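Local coordinates for RidA family protein (Psychrobacter sp. MES7-P7E, PDB 6L8P) that probably hydrolyses reactive imine and enamine intermediates to their keto acids with release of ammonia, as other trimeric RidA deaminases do, at residues S51-F56 with F75-A80. The protein carries 1 engineered substitution. Numbering follows the deposited sequence.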
loop_
_atom_site.group_PDB
_atom_site.type_symbol
_atom_site.label_atom_id
_atom_site.label_comp_id
_atom_site.label_asym_id
_atom_site.label_seq_id
_atom_site.Cartn_x
_atom_site.Cartn_y
_atom_site.Cartn_z
ATOM N N SER A 51 7.351 -5.538 6.475
ATOM C CA SER A 51 6.635 -4.497 7.206
ATOM C C SER A 51 7.270 -3.133 7.002
ATOM O O SER A 51 8.467 -3.002 6.690
ATOM C CB SER A 51 6.641 -4.807 8.703
ATOM O OG SER A 51 5.860 -5.966 8.925
ATOM N N GLY A 52 6.453 -2.096 7.187
ATOM C CA GLY A 52 7.010 -0.748 7.184
ATOM C C GLY A 52 8.158 -0.655 8.163
ATOM O O GLY A 52 8.068 -1.150 9.283
ATOM N N GLN A 53 9.265 -0.076 7.717
ATOM C CA GLN A 53 10.439 0.145 8.551
ATOM C C GLN A 53 10.614 1.631 8.787
ATOM O O GLN A 53 10.480 2.439 7.858
ATOM C CB GLN A 53 11.700 -0.420 7.884
ATOM C CG GLN A 53 11.669 -1.944 7.766
ATOM C CD GLN A 53 11.546 -2.622 9.092
ATOM O OE1 GLN A 53 12.348 -2.366 9.991
ATOM N NE2 GLN A 53 10.529 -3.485 9.242
ATOM N N LEU A 54 10.911 1.989 10.038
ATOM C CA LEU A 54 11.232 3.348 10.442
ATOM C C LEU A 54 12.719 3.420 10.771
ATOM O O LEU A 54 13.410 2.391 10.852
ATOM C CB LEU A 54 10.385 3.740 11.670
ATOM C CG LEU A 54 8.865 3.721 11.437
ATOM C CD1 LEU A 54 8.116 3.608 12.838
ATOM C CD2 LEU A 54 8.442 4.970 10.792
ATOM N N GLY A 55 13.214 4.650 10.952
ATOM C CA GLY A 55 14.653 4.844 11.082
ATOM C C GLY A 55 15.208 4.563 12.477
ATOM O O GLY A 55 15.996 5.359 12.990
ATOM N N PHE A 56 14.800 3.460 13.088
ATOM C CA PHE A 56 15.301 3.084 14.412
ATOM C C PHE A 56 16.665 2.422 14.314
ATOM O O PHE A 56 16.897 1.545 13.478
ATOM C CB PHE A 56 14.379 2.051 15.067
ATOM C CG PHE A 56 13.010 2.544 15.385
ATOM C CD1 PHE A 56 12.789 3.516 16.345
ATOM C CD2 PHE A 56 11.942 1.913 14.792
ATOM C CE1 PHE A 56 11.452 3.939 16.642
ATOM C CE2 PHE A 56 10.607 2.294 15.071
ATOM C CZ PHE A 56 10.375 3.325 15.996
ATOM N N PHE A 75 16.979 1.901 5.205
ATOM C CA PHE A 75 17.579 0.978 4.238
ATOM C C PHE A 75 18.401 -0.122 4.919
ATOM O O PHE A 75 18.347 -1.285 4.508
ATOM C CB PHE A 75 18.416 1.753 3.203
ATOM C CG PHE A 75 17.628 2.115 1.955
ATOM C CD1 PHE A 75 17.351 1.156 0.990
ATOM C CD2 PHE A 75 17.081 3.369 1.832
ATOM C CE1 PHE A 75 16.572 1.496 -0.169
ATOM C CE2 PHE A 75 16.309 3.724 0.729
ATOM C CZ PHE A 75 16.063 2.769 -0.287
ATOM N N GLU A 76 19.154 0.212 5.981
ATOM C CA GLU A 76 19.888 -0.847 6.687
ATOM C C GLU A 76 18.932 -1.870 7.305
ATOM O O GLU A 76 19.179 -3.095 7.272
ATOM C CB GLU A 76 20.779 -0.226 7.770
ATOM C CG GLU A 76 21.903 0.651 7.181
ATOM C CD GLU A 76 22.753 -0.130 6.162
ATOM O OE1 GLU A 76 23.126 -1.289 6.463
ATOM O OE2 GLU A 76 23.043 0.401 5.059
ATOM N N ASN A 77 17.821 -1.375 7.876
ATOM C CA ASN A 77 16.817 -2.254 8.472
ATOM C C ASN A 77 16.157 -3.167 7.433
ATOM O O ASN A 77 15.998 -4.382 7.643
ATOM C CB ASN A 77 15.785 -1.391 9.209
ATOM C CG ASN A 77 16.389 -0.649 10.408
ATOM O OD1 ASN A 77 17.481 -0.995 10.853
ATOM N ND2 ASN A 77 15.674 0.382 10.925
ATOM N N ILE A 78 15.795 -2.599 6.279
ATOM C CA ILE A 78 15.220 -3.409 5.215
ATOM C C ILE A 78 16.220 -4.434 4.723
ATOM O O ILE A 78 15.866 -5.597 4.538
ATOM C CB ILE A 78 14.714 -2.507 4.075
ATOM C CG1 ILE A 78 13.524 -1.671 4.576
ATOM C CG2 ILE A 78 14.286 -3.359 2.869
ATOM C CD1 ILE A 78 13.069 -0.615 3.539
ATOM N N LYS A 79 17.467 -4.008 4.501
ATOM C CA LYS A 79 18.509 -4.924 4.020
ATOM C C LYS A 79 18.671 -6.108 4.970
ATOM O O LYS A 79 18.753 -7.271 4.527
ATOM C CB LYS A 79 19.819 -4.152 3.856
ATOM C CG LYS A 79 20.942 -4.937 3.208
ATOM C CD LYS A 79 21.950 -3.922 2.670
ATOM C CE LYS A 79 23.368 -4.319 2.969
ATOM N NZ LYS A 79 23.464 -5.787 2.891
ATOM N N ALA A 80 18.674 -5.837 6.285
ATOM C CA ALA A 80 18.808 -6.935 7.238
ATOM C C ALA A 80 17.676 -7.950 7.084
ATOM O O ALA A 80 17.899 -9.172 7.172
ATOM C CB ALA A 80 18.849 -6.393 8.671
#
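Asn77 reaches from helix 67-84 to the backbone of Leu54 and Phe56, and its amide nitrogen ties the two carbonyl groups there. ND2 donates to Phe56 O at 3.1 Å in a nearly straight bond (N-H...O 167°); the oxygen lies almost within the amide plane of Asn77, and the donor arrives in the carbonyl plane, on a lone pair. A second bond from ND2, to Leu54 O at 3.0 Å, is bent and weak. ND2 therefore bonds to the carbonyls of the first and last residues of the inverse gamma turn centred on Gly55. Across that turn Leu54 O also receives a weak bond from Phe56 N, 2.8 Å away. On the other side of its amide, Asn77 OD1 accepts from Gln73 NE2 one helical turn earlier, which helps to fix the rotation of the group and leaves ND2 directed at the turn. In the RidA fold this helix lies across one face of the sheet; the N-to-C directions of segments 75-80 and 51-54 differ by 141°, roughly antiparallel but oblique, with their axes 8.0 Å apart at closest approach. Gln53 points from the strand toward the helix. Its chain is bent at chi2 (-59°), which folds the amide back along the strand and lets NE2 make a weak bond to Ser51 O, 3.3 Å away. The amide planes of Gln53 and Asn77 are perpendicular, and Gln53 OE1 rests against Asn77 CB at 3.7 Å and not against its amide. Nearer the backbone, Gln53 CG packs 3.7 Å from Ile78 CG1, the two chains passing in opposite directions, while Ile78 also touches Ile139 and Ser141 of the adjoining strand 137-144.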